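Local coordinates for protein glutamyl-tRNA(Gln) amidotransferase subunit B, mitochondrial (Saccharomyces cerevisiae, PDB 4N0H) that serves as the B subunit of a mitochondrial multi-subunit amidotransferase, contributing a catalytic domain of the GatB/GatE family, at residues F88-Y93 with R284-P289; L104-R109 with L138-D143. One frame throughout, in Å; residues are numbered along the deposited sequence.

Both interactions are antiparallel strand contacts of one mixed sheet, their centres about 10 Å apart, and strand 89-92 joins them by pairing with 286-287 on one flank and 102-120 on the other. Interaction 2 is nested along the chain inside the loop closed by interaction 1. It lies nearer the middle, its centre about 9 Å from that of the chain, and is almost wholly buried; interaction 1, at about 18 Å, is partly buried and faces another protein chain of the assembly. Chemistry follows place: a salt bridge, a water and arginine side chains mark 88-93 with 284-289, whereas in 104-109 with 138-143 glutamine amides substitute for backbone partners.

Interaction 1: F88-Y93 with R284-P289; sequences FDRKHY and RYMPDP
Arg90 and Met286 form an antiparallel hydrogen-bonded pair at the centre of a short strand pairing. Arg90 N donates to Met286 O at 2.7 Å, and Met286 N returns a bond to Arg90 O. Two residues away on each segment, Asp288 N bonds Phe88 O at 2.8 Å. Arg90 O also receives a CA-H...O contact from Tyr285 CA.

The ionic part is a salt bridge between Arg90 NE and Asp288 OD2, 2.8 Å long. The carboxylate oxygen lies in the guanidinium plane, yet the arginine meets it from above the carboxylate plane, and the two planes are turned 64° apart. Arg90 has an extended chain from CG to NE (chi2 180°, chi3 175°), which carries its head across to Asp288. A second bond from NH2 to OD2 is weak, but water 1 accepts from NH2 and also lies 2.7 Å from OD2. Asp288 OD1 is bonded to the backbone N of Glu290 and Leu291, which helps fix the carboxylate.

His92 ND1 makes a bent bond to Arg284 O at 3.0 Å, from above that carbonyl's plane, and is shared between this oxygen and Tyr283 O.

Van der Waals packing completes the contact. Pro289 CD sits over one face of the Arg90 guanidinium, 3.5 Å from NH2, while Met286 lies alongside Arg90 and brings CE to NH1. His92 CB covers a face of the Arg284 guanidinium. The extended Lys91 chain runs beside Tyr285, CB to CE2 being 3.6 Å.

Polar side chains of another protein's chain bond His92 NE2, Arg90 NH1 and NH2, and Arg284 NH1, so this surface belongs to a subunit interface. On its other flank strand 89-92 pairs with strand 102-120, through backbone bonds of Asp89 with Thr105 and Lys91 with Gln103.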
loop_
_atom_site.group_PDB
_atom_site.type_symbol
_atom_site.label_atom_id
_atom_site.label_comp_id
_atom_site.label_asym_id
_atom_site.label_seq_id
_atom_site.Cartn_x
_atom_site.Cartn_y
_atom_site.Cartn_z
ATOM N N PHE B 88 3.545 -10.863 -5.973
ATOM C CA PHE B 88 4.739 -10.357 -5.321
ATOM C C PHE B 88 4.444 -10.025 -3.866
ATOM O O PHE B 88 3.382 -9.491 -3.551
ATOM C CB PHE B 88 5.263 -9.122 -6.052
ATOM C CG PHE B 88 5.842 -9.424 -7.398
ATOM C CD1 PHE B 88 5.053 -9.379 -8.533
ATOM C CD2 PHE B 88 7.172 -9.782 -7.526
ATOM C CE1 PHE B 88 5.587 -9.668 -9.774
ATOM C CE2 PHE B 88 7.709 -10.073 -8.766
ATOM C CZ PHE B 88 6.917 -10.016 -9.888
ATOM N N ASP B 89 5.390 -10.335 -2.988
ATOM C CA ASP B 89 5.246 -10.045 -1.565
ATOM C C ASP B 89 6.373 -9.135 -1.100
ATOM O O ASP B 89 7.422 -9.068 -1.733
ATOM C CB ASP B 89 5.259 -11.339 -0.749
ATOM C CG ASP B 89 4.410 -12.431 -1.377
ATOM O OD1 ASP B 89 4.990 -13.434 -1.852
ATOM O OD2 ASP B 89 3.165 -12.280 -1.403
ATOM N N ARG B 90 6.148 -8.439 0.008
ATOM C CA ARG B 90 7.154 -7.556 0.582
ATOM C C ARG B 90 7.952 -8.268 1.671
ATOM O O ARG B 90 7.384 -8.778 2.638
ATOM C CB ARG B 90 6.491 -6.307 1.166
ATOM C CG ARG B 90 5.705 -5.511 0.144
ATOM C CD ARG B 90 5.061 -4.285 0.765
ATOM N NE ARG B 90 4.396 -3.466 -0.242
ATOM C CZ ARG B 90 3.694 -2.371 0.036
ATOM N NH1 ARG B 90 3.569 -1.967 1.292
ATOM N NH2 ARG B 90 3.120 -1.679 -0.940
ATOM N N LYS B 91 9.269 -8.301 1.497
ATOM C CA LYS B 91 10.179 -8.872 2.480
ATOM C C LYS B 91 10.852 -7.712 3.201
ATOM O O LYS B 91 11.670 -7.011 2.610
ATOM C CB LYS B 91 11.219 -9.750 1.780
ATOM C CG LYS B 91 12.303 -10.322 2.689
ATOM C CD LYS B 91 13.331 -11.101 1.870
ATOM C CE LYS B 91 14.392 -11.741 2.751
ATOM N NZ LYS B 91 15.332 -12.574 1.941
ATOM N N HIS B 92 10.502 -7.507 4.469
ATOM C CA HIS B 92 10.872 -6.283 5.185
ATOM C C HIS B 92 12.200 -6.371 5.949
ATOM O O HIS B 92 12.411 -7.299 6.735
ATOM C CB HIS B 92 9.769 -5.878 6.173
ATOM C CG HIS B 92 8.455 -5.542 5.531
ATOM N ND1 HIS B 92 7.437 -6.461 5.393
ATOM C CD2 HIS B 92 7.987 -4.382 5.012
ATOM C CE1 HIS B 92 6.399 -5.884 4.810
ATOM N NE2 HIS B 92 6.710 -4.623 4.564
ATOM N N TYR B 93 13.074 -5.395 5.706
ATOM C CA TYR B 93 14.247 -5.135 6.546
ATOM C C TYR B 93 14.903 -3.801 6.177
ATOM O O TYR B 93 14.707 -3.291 5.074
ATOM C CB TYR B 93 15.264 -6.279 6.475
ATOM C CG TYR B 93 15.878 -6.500 5.113
ATOM C CD1 TYR B 93 15.256 -7.311 4.170
ATOM C CD2 TYR B 93 17.093 -5.914 4.776
ATOM C CE1 TYR B 93 15.821 -7.524 2.923
ATOM C CE2 TYR B 93 17.667 -6.118 3.536
ATOM C CZ TYR B 93 17.028 -6.922 2.613
ATOM O OH TYR B 93 17.601 -7.123 1.378
ATOM N N ARG B 284 8.358 -10.464 7.946
ATOM C CA ARG B 284 6.977 -9.998 7.881
ATOM C C ARG B 284 6.452 -9.971 6.447
ATOM O O ARG B 284 5.929 -8.954 5.983
ATOM C CB ARG B 284 6.848 -8.621 8.543
ATOM C CG ARG B 284 6.971 -8.659 10.072
ATOM C CD ARG B 284 7.663 -7.423 10.623
ATOM N NE ARG B 284 9.070 -7.388 10.235
ATOM C CZ ARG B 284 9.723 -6.296 9.853
ATOM N NH1 ARG B 284 9.108 -5.121 9.805
ATOM N NH2 ARG B 284 10.996 -6.383 9.510
ATOM N N TYR B 285 6.615 -11.097 5.751
ATOM C CA TYR B 285 6.162 -11.231 4.369
ATOM C C TYR B 285 4.690 -10.854 4.235
ATOM O O TYR B 285 3.830 -11.417 4.908
ATOM C CB TYR B 285 6.361 -12.659 3.865
ATOM C CG TYR B 285 7.808 -13.083 3.711
ATOM C CD1 TYR B 285 8.398 -13.946 4.626
ATOM C CD2 TYR B 285 8.577 -12.633 2.642
ATOM C CE1 TYR B 285 9.712 -14.349 4.487
ATOM C CE2 TYR B 285 9.895 -13.031 2.495
ATOM C CZ TYR B 285 10.456 -13.889 3.423
ATOM O OH TYR B 285 11.765 -14.289 3.290
ATOM N N MET B 286 4.419 -9.888 3.369
ATOM C CA MET B 286 3.065 -9.410 3.127
ATOM C C MET B 286 2.853 -9.327 1.630
ATOM O O MET B 286 3.650 -8.705 0.932
ATOM C CB MET B 286 2.878 -8.018 3.744
ATOM C CG MET B 286 1.455 -7.478 3.652
ATOM S SD MET B 286 1.291 -5.782 4.271
ATOM C CE MET B 286 2.181 -4.869 3.016
ATOM N N PRO B 287 1.786 -9.961 1.125
ATOM C CA PRO B 287 1.468 -9.797 -0.296
ATOM C C PRO B 287 1.336 -8.315 -0.619
ATOM O O PRO B 287 0.721 -7.584 0.164
ATOM C CB PRO B 287 0.112 -10.488 -0.425
ATOM C CG PRO B 287 0.120 -11.517 0.656
ATOM C CD PRO B 287 0.845 -10.868 1.803
ATOM N N ASP B 288 1.929 -7.867 -1.722
ATOM C CA ASP B 288 1.855 -6.456 -2.066
ATOM C C ASP B 288 0.402 -6.050 -2.306
ATOM O O ASP B 288 -0.321 -6.717 -3.043
ATOM C CB ASP B 288 2.715 -6.127 -3.281
ATOM C CG ASP B 288 2.887 -4.638 -3.477
ATOM O OD1 ASP B 288 2.038 -4.021 -4.159
ATOM O OD2 ASP B 288 3.867 -4.081 -2.944
ATOM N N PRO B 289 -0.039 -4.967 -1.651
ATOM C CA PRO B 289 -1.442 -4.551 -1.744
ATOM C C PRO B 289 -1.766 -3.766 -3.012
ATOM O O PRO B 289 -2.941 -3.505 -3.263
ATOM C CB PRO B 289 -1.631 -3.676 -0.501
ATOM C CG PRO B 289 -0.270 -3.153 -0.192
ATOM C CD PRO B 289 0.708 -4.212 -0.625
HETATM O O HOH W 1 3.234 -1.557 -3.812
#

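Interaction 2: L104-R109 with L138-D143; sequences LTQHYR and LQIEQD
Leu104 and Gln142 form the well-bonded end of an antiparallel strand pairing, 102-120 against 130-142, within the mixed sheet of the GatB/GatE catalytic domain. Gln142 N donates to Leu104 O at 3.0 Å. The return bond is made by a side chain: Leu104 N donates to Gln142 OE1, also 3.0 Å away, while NE2 of that amide is held by Asn166. The extended Gln142 chain (chi2 -179°) carries OE1 across to Leu104, against its N and CB.

Towards Gln106 the backbone bonding weakens. Its N makes only a weak, bent bond to Ile140 O at 3.5 Å, and the side-chain amide takes over, OE1 accepting from Ile140 N at 3.0 Å with a straight N-H (170°). The Gln106 chain runs beside Ile140, CG against Ile140 O. Beyond this point the contact thins: His107, partly exposed, turns away from 138-143 and stacks on Tyr285 instead. Ile140 also touches Ala71 of helix 65-78, and strand 168-174 pairs with 130-142.

Back in the tight part, the side chains of Thr105 and Glu141 run together where the backbones come closest, CA to CA 4.2 Å. With OG1 opposite its own backbone N (chi1 -179°), the threonine hydroxyl donates to Glu141 OE2, 2.7 Å away, on the anti side of the carboxylate.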
loop_
_atom_site.group_PDB
_atom_site.type_symbol
_atom_site.label_atom_id
_atom_site.label_comp_id
_atom_site.label_asym_id
_atom_site.label_seq_id
_atom_site.Cartn_x
_atom_site.Cartn_y
_atom_site.Cartn_z
ATOM N N LEU B 104 10.659 -6.600 -3.044
ATOM C CA LEU B 104 9.567 -7.316 -3.693
ATOM C C LEU B 104 10.071 -8.639 -4.257
ATOM O O LEU B 104 11.063 -8.680 -4.986
ATOM C CB LEU B 104 8.933 -6.468 -4.792
ATOM C CG LEU B 104 8.049 -5.335 -4.275
ATOM C CD1 LEU B 104 7.698 -4.358 -5.395
ATOM C CD2 LEU B 104 6.784 -5.917 -3.643
ATOM N N THR B 105 9.383 -9.715 -3.897
ATOM C CA THR B 105 9.796 -11.069 -4.250
ATOM C C THR B 105 8.573 -11.971 -4.213
ATOM O O THR B 105 7.575 -11.636 -3.594
ATOM C CB THR B 105 10.866 -11.610 -3.270
ATOM O OG1 THR B 105 11.262 -12.930 -3.670
ATOM C CG2 THR B 105 10.331 -11.653 -1.848
ATOM N N GLN B 106 8.647 -13.114 -4.880
ATOM C CA GLN B 106 7.509 -14.023 -4.926
ATOM C C GLN B 106 7.629 -15.133 -3.891
ATOM O O GLN B 106 7.948 -16.273 -4.225
ATOM C CB GLN B 106 7.366 -14.616 -6.321
ATOM C CG GLN B 106 7.296 -13.574 -7.413
ATOM C CD GLN B 106 6.882 -14.171 -8.737
ATOM O OE1 GLN B 106 7.616 -14.964 -9.326
ATOM N NE2 GLN B 106 5.688 -13.811 -9.203
ATOM N N HIS B 107 7.360 -14.792 -2.636
ATOM C CA HIS B 107 7.517 -15.724 -1.527
ATOM C C HIS B 107 6.414 -16.783 -1.465
ATOM O O HIS B 107 6.690 -17.980 -1.545
ATOM C CB HIS B 107 7.595 -14.958 -0.203
ATOM C CG HIS B 107 7.732 -15.838 1.000
ATOM N ND1 HIS B 107 6.703 -16.044 1.893
ATOM C CD2 HIS B 107 8.778 -16.568 1.457
ATOM C CE1 HIS B 107 7.107 -16.864 2.847
ATOM N NE2 HIS B 107 8.363 -17.195 2.606
ATOM N N TYR B 108 5.169 -16.342 -1.322
ATOM C CA TYR B 108 4.041 -17.259 -1.144
ATOM C C TYR B 108 3.611 -17.959 -2.431
ATOM O O TYR B 108 3.179 -19.109 -2.397
ATOM C CB TYR B 108 2.828 -16.530 -0.550
ATOM C CG TYR B 108 3.053 -15.962 0.832
ATOM C CD1 TYR B 108 3.247 -16.799 1.924
ATOM C CD2 TYR B 108 3.059 -14.589 1.047
ATOM C CE1 TYR B 108 3.453 -16.284 3.190
ATOM C CE2 TYR B 108 3.257 -14.064 2.307
ATOM C CZ TYR B 108 3.455 -14.915 3.375
ATOM O OH TYR B 108 3.656 -14.399 4.636
ATOM N N ARG B 109 3.701 -17.254 -3.555
ATOM C CA ARG B 109 3.242 -17.789 -4.835
ATOM C C ARG B 109 4.259 -17.530 -5.944
ATOM O O ARG B 109 4.190 -16.517 -6.637
ATOM C CB ARG B 109 1.885 -17.191 -5.217
ATOM C CG ARG B 109 0.794 -17.393 -4.171
ATOM C CD ARG B 109 -0.584 -17.156 -4.766
ATOM N NE ARG B 109 -0.809 -18.002 -5.938
ATOM C CZ ARG B 109 -1.270 -19.249 -5.885
ATOM N NH1 ARG B 109 -1.560 -19.802 -4.713
ATOM N NH2 ARG B 109 -1.442 -19.943 -7.002
ATOM N N LEU B 138 10.724 -21.319 -9.126
ATOM C CA LEU B 138 11.320 -20.272 -9.931
ATOM C C LEU B 138 10.629 -18.975 -9.515
ATOM O O LEU B 138 9.406 -18.888 -9.571
ATOM C CB LEU B 138 11.036 -20.595 -11.395
ATOM C CG LEU B 138 11.832 -20.028 -12.559
ATOM C CD1 LEU B 138 11.812 -21.043 -13.694
ATOM C CD2 LEU B 138 11.234 -18.711 -13.011
ATOM N N GLN B 139 11.400 -17.981 -9.071
ATOM C CA GLN B 139 10.819 -16.740 -8.542
ATOM C C GLN B 139 11.391 -15.488 -9.206
ATOM O O GLN B 139 12.583 -15.417 -9.487
ATOM C CB GLN B 139 11.053 -16.634 -7.029
ATOM C CG GLN B 139 10.379 -17.706 -6.193
ATOM C CD GLN B 139 10.628 -17.526 -4.702
ATOM O OE1 GLN B 139 11.485 -16.741 -4.292
ATOM N NE2 GLN B 139 9.868 -18.249 -3.883
ATOM N N ILE B 140 10.537 -14.493 -9.436
ATOM C CA ILE B 140 10.997 -13.192 -9.911
ATOM C C ILE B 140 11.126 -12.266 -8.709
ATOM O O ILE B 140 10.231 -12.220 -7.863
ATOM C CB ILE B 140 10.006 -12.572 -10.914
ATOM C CG1 ILE B 140 9.808 -13.498 -12.117
ATOM C CG2 ILE B 140 10.481 -11.192 -11.362
ATOM C CD1 ILE B 140 8.575 -13.166 -12.941
ATOM N N GLU B 141 12.234 -11.536 -8.620
ATOM C CA GLU B 141 12.410 -10.599 -7.511
ATOM C C GLU B 141 13.324 -9.418 -7.834
ATOM O O GLU B 141 14.074 -9.444 -8.810
ATOM C CB GLU B 141 12.913 -11.330 -6.264
ATOM C CG GLU B 141 14.259 -11.993 -6.430
ATOM C CD GLU B 141 14.657 -12.787 -5.201
ATOM O OE1 GLU B 141 15.869 -12.866 -4.908
ATOM O OE2 GLU B 141 13.753 -13.330 -4.530
ATOM N N GLN B 142 13.252 -8.389 -6.991
ATOM C CA GLN B 142 14.050 -7.179 -7.148
ATOM C C GLN B 142 15.474 -7.372 -6.673
ATOM O O GLN B 142 15.705 -7.983 -5.632
ATOM C CB GLN B 142 13.460 -6.041 -6.311
ATOM C CG GLN B 142 12.274 -5.338 -6.898
ATOM C CD GLN B 142 11.793 -4.211 -5.995
ATOM O OE1 GLN B 142 11.726 -4.366 -4.772
ATOM N NE2 GLN B 142 11.484 -3.064 -6.590
ATOM N N ASP B 143 16.426 -6.816 -7.414
ATOM C CA ASP B 143 17.790 -6.703 -6.910
ATOM C C ASP B 143 17.868 -5.469 -6.013
ATOM O O ASP B 143 17.025 -4.567 -6.100
ATOM C CB ASP B 143 18.796 -6.587 -8.061
ATOM C CG ASP B 143 20.183 -7.105 -7.689
ATOM O OD1 ASP B 143 21.029 -7.251 -8.598
ATOM O OD2 ASP B 143 20.429 -7.379 -6.493
#